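Local coordinates for ZmpA Glycopeptidase (Clostridium perfringens, PDB 6XSX), which is a metalloprotease that acts as a glycopeptidase, represented here by its catalytic M60 peptidase module, one part of a much longer protein, at residues Gln38-Trp43 against Ser234-Arg239; Trp43-Trp48 against His285-Asn290. One frame throughout, in Å; residues are numbered along the deposited sequence.

Contact 1: residues Gln38-Trp43 against Ser234-Arg239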
ATOM      1  N   GLN A  38      -4.909   3.766  16.463  1.00 25.52           N
ATOM      2  CA  GLN A  38      -5.929   4.795  16.336  1.00 26.70           C
ATOM      3  C   GLN A  38      -5.308   6.180  16.506  1.00 26.26           C
ATOM      4  O   GLN A  38      -5.754   7.133  15.869  1.00 25.94           O
ATOM      5  CB  GLN A  38      -7.109   4.490  17.258  1.00 27.58           C
ATOM      6  CG  GLN A  38      -7.953   3.334  16.741  1.00 27.96           C
ATOM      7  CD  GLN A  38      -8.818   2.675  17.785  1.00 31.03           C
ATOM      8  OE1 GLN A  38      -8.959   3.155  18.911  1.00 33.41           O
ATOM      9  NE2 GLN A  38      -9.413   1.553  17.413  1.00 30.60           N
ATOM     10  N   LYS A  39      -4.253   6.271  17.326  1.00 26.46           N
ATOM     11  CA  LYS A  39      -3.517   7.517  17.472  1.00 28.15           C
ATOM     12  C   LYS A  39      -2.991   7.973  16.111  1.00 28.17           C
ATOM     13  O   LYS A  39      -2.933   9.168  15.842  1.00 29.50           O
ATOM     14  CB  LYS A  39      -2.314   7.343  18.399  1.00 30.71           C
ATOM     15  CG  LYS A  39      -2.637   7.110  19.867  1.00 34.85           C
ATOM     16  CD  LYS A  39      -1.378   7.072  20.700  1.00 35.12           C
ATOM     17  CE  LYS A  39      -1.624   6.793  22.164  1.00 36.61           C
ATOM     18  NZ  LYS A  39      -0.345   6.469  22.839  1.00 38.42           N
ATOM     19  N   ARG A  40      -2.633   7.010  15.250  1.00 24.92           N
ATOM     20  CA  ARG A  40      -1.861   7.295  14.052  1.00 23.49           C
ATOM     21  C   ARG A  40      -2.718   7.146  12.800  1.00 22.92           C
ATOM     22  O   ARG A  40      -2.191   7.200  11.692  1.00 23.15           O
ATOM     23  CB  ARG A  40      -0.649   6.359  14.001  1.00 23.49           C
ATOM     24  CG  ARG A  40       0.312   6.584  15.159  1.00 23.77           C
ATOM     25  CD  ARG A  40       1.242   5.408  15.330  1.00 23.21           C
ATOM     26  NE  ARG A  40       2.283   5.630  16.330  1.00 22.21           N
ATOM     27  CZ  ARG A  40       2.115   5.520  17.645  1.00 21.32           C
ATOM     28  NH1 ARG A  40       0.934   5.183  18.139  1.00 20.98           N
ATOM     29  NH2 ARG A  40       3.145   5.720  18.453  1.00 19.35           N
ATOM     30  N   LYS A  41      -4.029   6.945  12.997  1.00 23.03           N
ATOM     31  CA  LYS A  41      -5.030   6.826  11.945  1.00 23.66           C
ATOM     32  C   LYS A  41      -4.760   5.632  11.032  1.00 23.14           C
ATOM     33  O   LYS A  41      -5.173   5.642   9.876  1.00 24.76           O
ATOM     34  CB  LYS A  41      -5.147   8.101  11.097  1.00 25.52           C
ATOM     35  CG  LYS A  41      -5.207   9.423  11.847  1.00 27.89           C
ATOM     36  CD  LYS A  41      -6.416   9.598  12.731  1.00 29.14           C
ATOM     37  CE  LYS A  41      -6.571  11.032  13.193  1.00 31.23           C
ATOM     38  NZ  LYS A  41      -7.841  11.209  13.928  1.00 32.56           N
ATOM     39  N   VAL A  42      -4.103   4.583  11.539  1.00 23.97           N
ATOM     40  CA  VAL A  42      -4.052   3.344  10.769  1.00 22.60           C
ATOM     41  C   VAL A  42      -5.087   2.362  11.322  1.00 22.42           C
ATOM     42  O   VAL A  42      -5.653   2.586  12.390  1.00 23.71           O
ATOM     43  CB  VAL A  42      -2.635   2.742  10.659  1.00 23.04           C
ATOM     44  CG1 VAL A  42      -1.646   3.757  10.102  1.00 22.64           C
ATOM     45  CG2 VAL A  42      -2.146   2.190  11.993  1.00 22.83           C
ATOM     46  N   TRP A  43      -5.317   1.274  10.581  1.00 21.91           N
ATOM     47  CA  TRP A  43      -6.515   0.466  10.726  1.00 22.59           C
ATOM     48  C   TRP A  43      -6.271  -0.701  11.686  1.00 23.47           C
ATOM     49  O   TRP A  43      -6.111  -1.833  11.249  1.00 23.50           O
ATOM     50  CB  TRP A  43      -6.992  -0.010   9.347  1.00 21.79           C
ATOM     51  CG  TRP A  43      -8.382  -0.568   9.358  1.00 22.94           C
ATOM     52  CD1 TRP A  43      -9.103  -0.928  10.456  1.00 21.86           C
ATOM     53  CD2 TRP A  43      -9.213  -0.860   8.219  1.00 22.77           C
ATOM     54  NE1 TRP A  43     -10.328  -1.402  10.084  1.00 22.77           N
ATOM     55  CE2 TRP A  43     -10.431  -1.372   8.720  1.00 23.50           C
ATOM     56  CE3 TRP A  43      -9.064  -0.722   6.834  1.00 23.51           C
ATOM     57  CZ2 TRP A  43     -11.482  -1.762   7.886  1.00 23.19           C
ATOM     58  CZ3 TRP A  43     -10.101  -1.109   6.007  1.00 24.87           C
ATOM     59  CH2 TRP A  43     -11.295  -1.620   6.528  1.00 24.20           C
ATOM     60  N   SER A 234       5.363   8.434  14.774  1.00 25.20           N
ATOM     61  CA  SER A 234       6.351   7.461  15.224  1.00 23.93           C
ATOM     62  C   SER A 234       5.878   6.038  14.954  1.00 23.41           C
ATOM     63  O   SER A 234       4.683   5.770  14.876  1.00 22.44           O
ATOM     64  CB  SER A 234       6.702   7.643  16.676  1.00 25.23           C
ATOM     65  OG  SER A 234       5.537   7.556  17.488  1.00 25.03           O
ATOM     66  N   ASP A 235       6.859   5.143  14.824  1.00 23.62           N
ATOM     67  CA  ASP A 235       6.666   3.706  14.790  1.00 23.62           C
ATOM     68  C   ASP A 235       6.073   3.265  16.128  1.00 23.99           C
ATOM     69  O   ASP A 235       6.096   4.021  17.092  1.00 24.05           O
ATOM     70  CB  ASP A 235       8.005   3.016  14.521  1.00 23.51           C
ATOM     71  CG  ASP A 235       7.882   1.622  13.924  1.00 24.27           C
ATOM     72  OD1 ASP A 235       6.751   1.143  13.713  1.00 24.74           O
ATOM     73  OD2 ASP A 235       8.917   1.033  13.671  1.00 26.75           O
ATOM     74  N   PHE A 236       5.525   2.047  16.172  1.00 22.48           N
ATOM     75  CA  PHE A 236       4.976   1.487  17.405  1.00 21.23           C
ATOM     76  C   PHE A 236       5.035  -0.037  17.304  1.00 20.54           C
ATOM     77  O   PHE A 236       5.473  -0.566  16.281  1.00 19.98           O
ATOM     78  CB  PHE A 236       3.568   2.035  17.665  1.00 19.49           C
ATOM     79  CG  PHE A 236       2.531   1.626  16.647  1.00 19.64           C
ATOM     80  CD1 PHE A 236       2.491   2.218  15.394  1.00 19.33           C
ATOM     81  CD2 PHE A 236       1.598   0.635  16.937  1.00 19.35           C
ATOM     82  CE1 PHE A 236       1.527   1.847  14.466  1.00 19.42           C
ATOM     83  CE2 PHE A 236       0.641   0.260  16.008  1.00 19.60           C
ATOM     84  CZ  PHE A 236       0.607   0.868  14.770  1.00 19.31           C
ATOM     85  N   ASN A 237       4.620  -0.748  18.364  1.00 20.62           N
ATOM     86  CA  ASN A 237       4.684  -2.206  18.335  1.00 20.69           C
ATOM     87  C   ASN A 237       3.473  -2.750  17.584  1.00 19.41           C
ATOM     88  O   ASN A 237       2.347  -2.582  18.043  1.00 19.36           O
ATOM     89  CB  ASN A 237       4.768  -2.832  19.730  1.00 21.55           C
ATOM     90  CG  ASN A 237       6.050  -2.497  20.462  1.00 23.08           C
ATOM     91  OD1 ASN A 237       7.114  -2.416  19.855  1.00 22.75           O
ATOM     92  ND2 ASN A 237       5.957  -2.309  21.770  1.00 22.38           N
ATOM     93  N   PHE A 238       3.727  -3.391  16.433  1.00 18.18           N
ATOM     94  CA  PHE A 238       2.697  -4.069  15.664  1.00 18.01           C
ATOM     95  C   PHE A 238       3.319  -5.183  14.825  1.00 17.66           C
ATOM     96  O   PHE A 238       4.534  -5.255  14.661  1.00 18.04           O
ATOM     97  CB  PHE A 238       1.930  -3.074  14.785  1.00 17.63           C
ATOM     98  CG  PHE A 238       2.739  -2.456  13.669  1.00 18.14           C
ATOM     99  CD1 PHE A 238       2.902  -3.115  12.458  1.00 17.98           C
ATOM    100  CD2 PHE A 238       3.290  -1.190  13.810  1.00 17.78           C
ATOM    101  CE1 PHE A 238       3.620  -2.534  11.421  1.00 18.82           C
ATOM    102  CE2 PHE A 238       4.004  -0.604  12.777  1.00 17.97           C
ATOM    103  CZ  PHE A 238       4.171  -1.281  11.583  1.00 18.74           C
ATOM    104  N   ARG A 239       2.471  -6.064  14.290  1.00 16.75           N
ATOM    105  CA  ARG A 239       2.941  -6.998  13.283  1.00 17.51           C
ATOM    106  C   ARG A 239       1.932  -7.014  12.138  1.00 17.30           C
ATOM    107  O   ARG A 239       0.811  -7.487  12.307  1.00 16.83           O
ATOM    108  CB  ARG A 239       3.202  -8.397  13.857  1.00 16.85           C
ATOM    109  CG  ARG A 239       3.877  -9.343  12.872  1.00 16.74           C
ATOM    110  CD  ARG A 239       4.090 -10.754  13.409  1.00 16.52           C
ATOM    111  NE  ARG A 239       5.073 -10.809  14.491  1.00 15.66           N
ATOM    112  CZ  ARG A 239       6.391 -10.793  14.309  1.00 15.29           C
ATOM    113  NH1 ARG A 239       6.887 -10.714  13.088  1.00 14.57           N
ATOM    114  NH2 ARG A 239       7.209 -10.851  15.343  1.00 14.93           N
TER
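R40 reaches S234 side-on with two nitrogens, each taking a different oxygen of the same residue. NE donates to the backbone O of S234 at 2.8 Å with an N-H...O angle of 155°, and this acceptor lies close to the guanidinium plane. NH2 donates to OG of S234 over a longer 3.2 Å, and this oxygen sits somewhat off that plane; OG is also hydrogen-bonded to the backbone O of E231. The third nitrogen, NH1, turns back to a salt bridge with E36 in helix 33-39. An arginine suits this place because its flat, multi-donor head can serve a carbonyl, a hydroxyl and a carboxylate together.

CB of F236 sits against one face of the guanidinium, 3.8 Å from CZ of R40, and the phenyl ring is inclined 32° to that group. The outstretched arm of R40 and the F236 side chain run antiparallel past one another, CD of R40 lying 3.4 Å from CD1 of F236. Farther out, CG2 of V42 meets CZ of the same ring at 4.1 Å, two apolar groups suited to each other, while F238 CD2 covers one ring face. K41, with positive phi, is the C-prime residue of the Schellman motif ending helix 33-39. Buried R40 thus joins this helix end to the loop before strand 240-244, its charge probably balanced mainly by E36, while NE and NH2 are given to the neutral oxygens of S234.

Contact 2: residues Trp43-Trp48 against His285-Asn290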
ATOM      1  N   TRP A  43      -5.317   1.274  10.581  1.00 21.91           N
ATOM      2  CA  TRP A  43      -6.515   0.466  10.726  1.00 22.59           C
ATOM      3  C   TRP A  43      -6.271  -0.701  11.686  1.00 23.47           C
ATOM      4  O   TRP A  43      -6.111  -1.833  11.249  1.00 23.50           O
ATOM      5  CB  TRP A  43      -6.992  -0.010   9.347  1.00 21.79           C
ATOM      6  CG  TRP A  43      -8.382  -0.568   9.358  1.00 22.94           C
ATOM      7  CD1 TRP A  43      -9.103  -0.928  10.456  1.00 21.86           C
ATOM      8  CD2 TRP A  43      -9.213  -0.860   8.219  1.00 22.77           C
ATOM      9  NE1 TRP A  43     -10.328  -1.402  10.084  1.00 22.77           N
ATOM     10  CE2 TRP A  43     -10.431  -1.372   8.720  1.00 23.50           C
ATOM     11  CE3 TRP A  43      -9.064  -0.722   6.834  1.00 23.51           C
ATOM     12  CZ2 TRP A  43     -11.482  -1.762   7.886  1.00 23.19           C
ATOM     13  CZ3 TRP A  43     -10.101  -1.109   6.007  1.00 24.87           C
ATOM     14  CH2 TRP A  43     -11.295  -1.620   6.528  1.00 24.20           C
ATOM     15  N   ASN A  44      -6.205  -0.392  12.989  1.00 24.20           N
ATOM     16  CA  ASN A  44      -6.248  -1.342  14.097  1.00 23.83           C
ATOM     17  C   ASN A  44      -5.316  -2.529  13.871  1.00 23.95           C
ATOM     18  O   ASN A  44      -5.764  -3.671  13.783  1.00 25.28           O
ATOM     19  CB  ASN A  44      -7.679  -1.790  14.400  1.00 23.96           C
ATOM     20  CG  ASN A  44      -8.607  -0.616  14.618  1.00 24.62           C
ATOM     21  OD1 ASN A  44      -8.178   0.442  15.070  1.00 23.58           O
ATOM     22  ND2 ASN A  44      -9.867  -0.783  14.255  1.00 25.98           N
ATOM     23  N   PHE A  45      -4.013  -2.250  13.808  1.00 23.13           N
ATOM     24  CA  PHE A  45      -3.028  -3.284  13.534  1.00 20.50           C
ATOM     25  C   PHE A  45      -2.992  -4.254  14.713  1.00 20.65           C
ATOM     26  O   PHE A  45      -3.181  -3.834  15.854  1.00 19.40           O
ATOM     27  CB  PHE A  45      -1.651  -2.658  13.314  1.00 19.28           C
ATOM     28  CG  PHE A  45      -1.483  -1.913  12.013  1.00 19.67           C
ATOM     29  CD1 PHE A  45      -2.555  -1.714  11.152  1.00 19.04           C
ATOM     30  CD2 PHE A  45      -0.255  -1.366  11.668  1.00 19.22           C
ATOM     31  CE1 PHE A  45      -2.392  -1.016   9.964  1.00 18.37           C
ATOM     32  CE2 PHE A  45      -0.089  -0.673  10.477  1.00 19.13           C
ATOM     33  CZ  PHE A  45      -1.159  -0.505   9.623  1.00 19.00           C
ATOM     34  N   GLN A  46      -2.773  -5.544  14.408  1.00 20.07           N
ATOM     35  CA  GLN A  46      -2.569  -6.580  15.412  1.00 19.11           C
ATOM     36  C   GLN A  46      -1.098  -6.576  15.830  1.00 18.90           C
ATOM     37  O   GLN A  46      -0.284  -5.838  15.276  1.00 18.56           O
ATOM     38  CB  GLN A  46      -2.960  -7.957  14.865  1.00 18.96           C
ATOM     39  CG  GLN A  46      -4.290  -7.983  14.117  1.00 19.65           C
ATOM     40  CD  GLN A  46      -5.440  -7.477  14.959  1.00 20.58           C
ATOM     41  OE1 GLN A  46      -6.137  -6.526  14.590  1.00 22.92           O
ATOM     42  NE2 GLN A  46      -5.629  -8.088  16.115  1.00 18.93           N
ATOM     43  N   ASP A  47      -0.765  -7.413  16.815  1.00 18.75           N
ATOM     44  CA  ASP A  47       0.608  -7.518  17.274  1.00 19.13           C
ATOM     45  C   ASP A  47       0.913  -8.962  17.663  1.00 19.30           C
ATOM     46  O   ASP A  47       1.602  -9.203  18.656  1.00 19.42           O
ATOM     47  CB  ASP A  47       0.862  -6.559  18.435  1.00 19.31           C
ATOM     48  CG  ASP A  47       2.337  -6.376  18.720  1.00 20.15           C
ATOM     49  OD1 ASP A  47       3.151  -6.588  17.791  1.00 19.44           O
ATOM     50  OD2 ASP A  47       2.657  -6.010  19.860  1.00 20.57           O
ATOM     51  N   TRP A  48       0.410  -9.902  16.848  1.00 17.55           N
ATOM     52  CA  TRP A  48       0.622 -11.325  17.045  1.00 17.75           C
ATOM     53  C   TRP A  48       2.114 -11.661  17.074  1.00 16.96           C
ATOM     54  O   TRP A  48       2.861 -11.227  16.198  1.00 16.18           O
ATOM     55  CB  TRP A  48      -0.070 -12.126  15.937  1.00 17.19           C
ATOM     56  CG  TRP A  48      -1.548 -11.926  15.860  1.00 17.83           C
ATOM     57  CD1 TRP A  48      -2.367 -11.322  16.774  1.00 17.48           C
ATOM     58  CD2 TRP A  48      -2.397 -12.403  14.813  1.00 17.63           C
ATOM     59  NE1 TRP A  48      -3.666 -11.367  16.348  1.00 17.78           N
ATOM     60  CE2 TRP A  48      -3.715 -12.030  15.151  1.00 18.32           C
ATOM     61  CE3 TRP A  48      -2.167 -13.116  13.637  1.00 18.22           C
ATOM     62  CZ2 TRP A  48      -4.802 -12.325  14.330  1.00 18.39           C
ATOM     63  CZ3 TRP A  48      -3.239 -13.401  12.823  1.00 18.49           C
ATOM     64  CH2 TRP A  48      -4.536 -13.013  13.170  1.00 18.79           C
ATOM     65  N   HIS A 285      -5.109   0.488   2.074  1.00 24.47           N
ATOM     66  CA  HIS A 285      -6.345   0.553   2.840  1.00 27.17           C
ATOM     67  C   HIS A 285      -6.032   0.506   4.331  1.00 25.45           C
ATOM     68  O   HIS A 285      -6.716   1.141   5.118  1.00 25.29           O
ATOM     69  CB  HIS A 285      -7.247  -0.656   2.555  1.00 32.53           C
ATOM     70  CG  HIS A 285      -8.082  -0.577   1.325  1.00 38.95           C
ATOM     71  ND1 HIS A 285      -8.793   0.559   0.979  1.00 44.77           N
ATOM     72  CD2 HIS A 285      -8.363  -1.513   0.388  1.00 41.09           C
ATOM     73  CE1 HIS A 285      -9.451   0.331  -0.144  1.00 48.94           C
ATOM     74  NE2 HIS A 285      -9.208  -0.942  -0.525  1.00 46.87           N
ATOM     75  N   ASN A 286      -5.022  -0.285   4.712  1.00 23.22           N
ATOM     76  CA  ASN A 286      -4.716  -0.507   6.116  1.00 22.88           C
ATOM     77  C   ASN A 286      -4.019   0.710   6.717  1.00 22.65           C
ATOM     78  O   ASN A 286      -4.078   0.926   7.929  1.00 23.27           O
ATOM     79  CB  ASN A 286      -3.915  -1.796   6.325  1.00 22.10           C
ATOM     80  CG  ASN A 286      -4.812  -3.006   6.494  1.00 21.82           C
ATOM     81  OD1 ASN A 286      -5.750  -2.980   7.289  1.00 20.73           O
ATOM     82  ND2 ASN A 286      -4.528  -4.070   5.759  1.00 20.18           N
ATOM     83  N   PHE A 287      -3.361   1.510   5.872  1.00 22.51           N
ATOM     84  CA  PHE A 287      -2.561   2.602   6.412  1.00 23.96           C
ATOM     85  C   PHE A 287      -3.314   3.930   6.572  1.00 23.90           C
ATOM     86  O   PHE A 287      -2.703   4.895   7.024  1.00 23.85           O
ATOM     87  CB  PHE A 287      -1.228   2.753   5.671  1.00 23.04           C
ATOM     88  CG  PHE A 287      -0.110   1.959   6.297  1.00 22.52           C
ATOM     89  CD1 PHE A 287       0.699   2.521   7.270  1.00 22.72           C
ATOM     90  CD2 PHE A 287       0.108   0.637   5.941  1.00 21.67           C
ATOM     91  CE1 PHE A 287       1.715   1.783   7.866  1.00 22.47           C
ATOM     92  CE2 PHE A 287       1.121  -0.098   6.534  1.00 21.47           C
ATOM     93  CZ  PHE A 287       1.930   0.478   7.487  1.00 22.79           C
ATOM     94  N   ASP A 288      -4.613   4.011   6.231  1.00 25.04           N
ATOM     95  CA  ASP A 288      -5.327   5.256   6.511  1.00 26.65           C
ATOM     96  C   ASP A 288      -6.827   5.050   6.719  1.00 26.16           C
ATOM     97  O   ASP A 288      -7.521   4.560   5.831  1.00 26.71           O
ATOM     98  CB  ASP A 288      -5.051   6.349   5.474  1.00 27.06           C
ATOM     99  CG  ASP A 288      -5.402   7.753   5.945  1.00 28.52           C
ATOM    100  OD1 ASP A 288      -5.716   7.935   7.145  1.00 28.18           O
ATOM    101  OD2 ASP A 288      -5.345   8.667   5.109  1.00 31.97           O
ATOM    102  N   THR A 289      -7.314   5.497   7.883  1.00 26.58           N
ATOM    103  CA  THR A 289      -8.723   5.400   8.232  1.00 28.68           C
ATOM    104  C   THR A 289      -9.275   6.774   8.598  1.00 29.34           C
ATOM    105  O   THR A 289     -10.379   6.872   9.131  1.00 29.05           O
ATOM    106  CB  THR A 289      -8.951   4.511   9.463  1.00 28.63           C
ATOM    107  OG1 THR A 289      -8.190   5.033  10.557  1.00 29.91           O
ATOM    108  CG2 THR A 289      -8.628   3.058   9.213  1.00 28.45           C
ATOM    109  N   ASN A 290      -8.493   7.827   8.332  1.00 29.38           N
ATOM    110  CA  ASN A 290      -8.850   9.171   8.761  1.00 29.95           C
ATOM    111  C   ASN A 290     -10.158   9.610   8.092  1.00 30.44           C
ATOM    112  O   ASN A 290     -10.218   9.754   6.870  1.00 28.17           O
ATOM    113  CB  ASN A 290      -7.702  10.147   8.495  1.00 29.54           C
ATOM    114  CG  ASN A 290      -7.881  11.508   9.138  1.00 30.86           C
ATOM    115  OD1 ASN A 290      -8.910  11.802   9.750  1.00 29.39           O
ATOM    116  ND2 ASN A 290      -6.878  12.355   8.988  1.00 32.90           N
TER
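The C-terminal end of helix 277-286, which carries an HExxH sequence consistent with the zinc-binding motif of M60 peptidases, meets the loop leading to strand 49-56. No metal is bound to the motif here. The backbone N of W43 donates to O of N286 at 2.9 Å, a carbonyl near the end of the helix. The same oxygen lies at the edge of the F45 ring, 3.3 Å from CE1, where the slightly positive rim of an aromatic ring suits a carbonyl.

F45 also turns an edge to the face of F287 in a T-shaped stack, with centroids 5.1 Å apart and planes at 77°. Its CE2 comes within 3.8 Å of CZ of F287; the C-H edge of one phenylalanine is attracted to the pi face of the other, and both are buried, which suits apolar rings. With CG anti to the backbone N (chi1 -166°), W43 lays its indole beside the helix end, and the ring edge brings CE3 to 3.5 Å from the backbone O of H285. H285 takes part through its backbone, its imidazole leading away from the loop. CG2 of T289 packs against the root of the indole, 3.5 Å from CB of W43, the methyl giving this beta-branched residue an apolar side. OD1 of N286 approaches the indole obliquely, but its polar partner is the backbone N of G258, while ND2 binds Y240 OH and the backbone O of I259. N286 therefore ties the helix end to strands 240-244 and 259-262, and F287 leans on T220 and M221 of helix 206-224.

In the fold
The two contacts lie side by side, their centres about 7 Å apart, and share W43. Their segments alternate along the chain: 38-43 runs straight into 43-48, then 234-239 and finally 285-290. One continuous piece between helix 33-39 and strand 49-56 therefore meets first the loop before strand 240-244 and then the end of helix 277-286. Probable hydrogen bonds join the two contacts, R239 NE to W48 O and Q38 NE2 to N44 OD1. Strands 49-56 and 240-244 belong to the same mixed sheet, so this N-terminal piece connects that sheet with the helix carrying the probable metal-binding motif of the peptidase.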